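Side-chain contact in sperm-specific class P protein 34 (Caenorhabditis elegans, PDB 1M1S), which is of unknown function but belongs to the major sperm protein family, whose best-known members assemble into the filaments that drive crawling nematode sperm: residues I70-L73 / P74-K78. Sequence-based numbering, arbitrary orientation.
Sequences INRL and PGPPK
R72 reaches P76 with its guanidinium, and one hydrogen bond across the turn carries the contact: NH2 of R72 donates to the carbonyl O of P76 over 2.8 Å. The length is ordinary, but the bond is bent, with an N-H...O angle of 141°. NH2 approaches from above the carbonyl plane of P76, 55° out of it, and the acceptor is itself tilted from the guanidinium plane. Two torsions explain the reach. CG stands anti to the backbone N, and the bend at chi2 (72°) turns the extended remainder of the side chain along the following loop. The same nitrogen passes the G75 peptide, 3.0 Å from its carbonyl C. The G75 O lies in the guanidinium plane at its edge, yet the angle there is too poor to count as a hydrogen bond, and the G75 peptide lies close beside NH2. As G75 has no side chain, NH2 can lie against its backbone. The other end of the group is fixed separately: NE of R72 is hydrogen-bonded to the A22 carbonyl O, and the side chain also rests on Y20, Y51 and H50. Bonds from NE and NH2 together probably restrict rotation of the guanidinium and tie two loops to one arginine.

L73 meets the loop mainly through its bonded neighbour: its CB lies 3.5 Å from CD of P74, while CG, anti to the carbonyl carbon, leads the branched end away from the loop. L73 also makes a backbone hydrogen bond with H50. The arrangement is an arginine of the 70-73 segment holding the proline-rich connection between strands 65-72 and 79-89 of the immunoglobulin-like beta sandwich characteristic of the MSP domain.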
ATOM      1  N   ILE A  70      -7.193   4.371   1.594  1.00 35.00           N
ATOM      2  CA  ILE A  70      -7.985   3.205   2.040  1.00 35.00           C
ATOM      3  C   ILE A  70      -9.339   3.797   2.475  1.00 35.00           C
ATOM      4  O   ILE A  70      -9.335   4.783   3.201  1.00 35.00           O
ATOM      5  CB  ILE A  70      -7.278   2.499   3.238  1.00 35.00           C
ATOM      6  CG1 ILE A  70      -5.834   2.304   2.910  1.00 35.00           C
ATOM      7  CG2 ILE A  70      -7.980   1.261   3.634  1.00 35.00           C
ATOM      8  CD1 ILE A  70      -4.952   1.785   4.038  1.00 35.00           C
ATOM      9  N   ASN A  71     -10.472   3.233   2.054  1.00 35.00           N
ATOM     10  CA  ASN A  71     -11.747   3.816   2.451  1.00 35.00           C
ATOM     11  C   ASN A  71     -12.666   2.759   3.046  1.00 35.00           C
ATOM     12  O   ASN A  71     -13.066   1.808   2.367  1.00 35.00           O
ATOM     13  CB  ASN A  71     -12.400   4.546   1.281  1.00 35.00           C
ATOM     14  CG  ASN A  71     -13.651   5.316   1.682  1.00 35.00           C
ATOM     15  OD1 ASN A  71     -13.691   5.934   2.749  1.00 35.00           O
ATOM     16  ND2 ASN A  71     -14.707   5.219   0.862  1.00 35.00           N
ATOM     17  N   ARG A  72     -12.988   2.919   4.331  1.00 35.00           N
ATOM     18  CA  ARG A  72     -13.879   1.994   5.014  1.00 35.00           C
ATOM     19  C   ARG A  72     -15.328   2.341   4.701  1.00 35.00           C
ATOM     20  O   ARG A  72     -15.737   3.512   4.701  1.00 35.00           O
ATOM     21  CB  ARG A  72     -13.639   1.991   6.542  1.00 35.00           C
ATOM     22  CG  ARG A  72     -14.631   1.179   7.393  1.00 35.00           C
ATOM     23  CD  ARG A  72     -14.484  -0.350   7.249  1.00 35.00           C
ATOM     24  NE  ARG A  72     -15.610  -1.061   7.866  1.00 35.00           N
ATOM     25  CZ  ARG A  72     -15.666  -2.381   8.071  1.00 35.00           C
ATOM     26  NH1 ARG A  72     -14.654  -3.171   7.708  1.00 35.00           N
ATOM     27  NH2 ARG A  72     -16.713  -2.917   8.694  1.00 35.00           N
ATOM     28  N   LEU A  73     -16.057   1.287   4.351  1.00 35.00           N
ATOM     29  CA  LEU A  73     -17.470   1.340   4.000  1.00 35.00           C
ATOM     30  C   LEU A  73     -18.249   0.556   5.060  1.00 35.00           C
ATOM     31  O   LEU A  73     -17.671  -0.251   5.796  1.00 35.00           O
ATOM     32  CB  LEU A  73     -17.662   0.670   2.638  1.00 35.00           C
ATOM     33  CG  LEU A  73     -16.823   1.260   1.507  1.00 35.00           C
ATOM     34  CD1 LEU A  73     -16.484   0.195   0.486  1.00 35.00           C
ATOM     35  CD2 LEU A  73     -17.539   2.459   0.891  1.00 35.00           C
ATOM     36  N   PRO A  74     -19.564   0.800   5.173  1.00 35.00           N
ATOM     37  CA  PRO A  74     -20.360   0.067   6.167  1.00 35.00           C
ATOM     38  C   PRO A  74     -20.179  -1.466   6.108  1.00 35.00           C
ATOM     39  O   PRO A  74     -20.242  -2.082   5.037  1.00 35.00           O
ATOM     40  CB  PRO A  74     -21.799   0.456   5.813  1.00 35.00           C
ATOM     41  CG  PRO A  74     -21.705   1.772   5.128  1.00 35.00           C
ATOM     42  CD  PRO A  74     -20.323   1.908   4.556  1.00 35.00           C
ATOM     43  N   GLY A  75     -19.844  -2.060   7.246  1.00 35.00           N
ATOM     44  CA  GLY A  75     -19.681  -3.505   7.306  1.00 35.00           C
ATOM     45  C   GLY A  75     -19.517  -3.984   8.737  1.00 35.00           C
ATOM     46  O   GLY A  75     -19.663  -3.185   9.664  1.00 35.00           O
ATOM     47  N   PRO A  76     -19.186  -5.270   8.959  1.00 35.00           N
ATOM     48  CA  PRO A  76     -19.001  -5.843  10.295  1.00 35.00           C
ATOM     49  C   PRO A  76     -17.705  -5.452  10.963  1.00 35.00           C
ATOM     50  O   PRO A  76     -16.705  -5.217  10.286  1.00 35.00           O
ATOM     51  CB  PRO A  76     -18.951  -7.338  10.004  1.00 35.00           C
ATOM     52  CG  PRO A  76     -18.292  -7.402   8.678  1.00 35.00           C
ATOM     53  CD  PRO A  76     -19.004  -6.304   7.930  1.00 35.00           C
ATOM     54  N   PRO A  77     -17.704  -5.378  12.301  1.00 35.00           N
ATOM     55  CA  PRO A  77     -16.480  -5.029  13.026  1.00 35.00           C
ATOM     56  C   PRO A  77     -15.486  -6.206  13.057  1.00 35.00           C
ATOM     57  O   PRO A  77     -15.649  -7.158  13.830  1.00 35.00           O
ATOM     58  CB  PRO A  77     -16.990  -4.713  14.441  1.00 35.00           C
ATOM     59  CG  PRO A  77     -18.229  -5.518  14.544  1.00 35.00           C
ATOM     60  CD  PRO A  77     -18.862  -5.272  13.197  1.00 35.00           C
ATOM     61  N   LYS A  78     -14.482  -6.154  12.187  1.00 35.00           N
ATOM     62  CA  LYS A  78     -13.450  -7.181  12.138  1.00 35.00           C
ATOM     63  C   LYS A  78     -12.127  -6.571  11.709  1.00 35.00           C
ATOM     64  O   LYS A  78     -12.028  -5.381  11.440  1.00 35.00           O
ATOM     65  CB  LYS A  78     -13.829  -8.321  11.185  1.00 35.00           C
ATOM     66  CG  LYS A  78     -13.818  -7.960   9.730  1.00 35.00           C
ATOM     67  CD  LYS A  78     -14.184  -9.161   8.879  1.00 35.00           C
ATOM     68  CE  LYS A  78     -12.962  -9.839   8.234  1.00 35.00           C
ATOM     69  NZ  LYS A  78     -12.006 -10.503   9.162  1.00 35.00           N
TER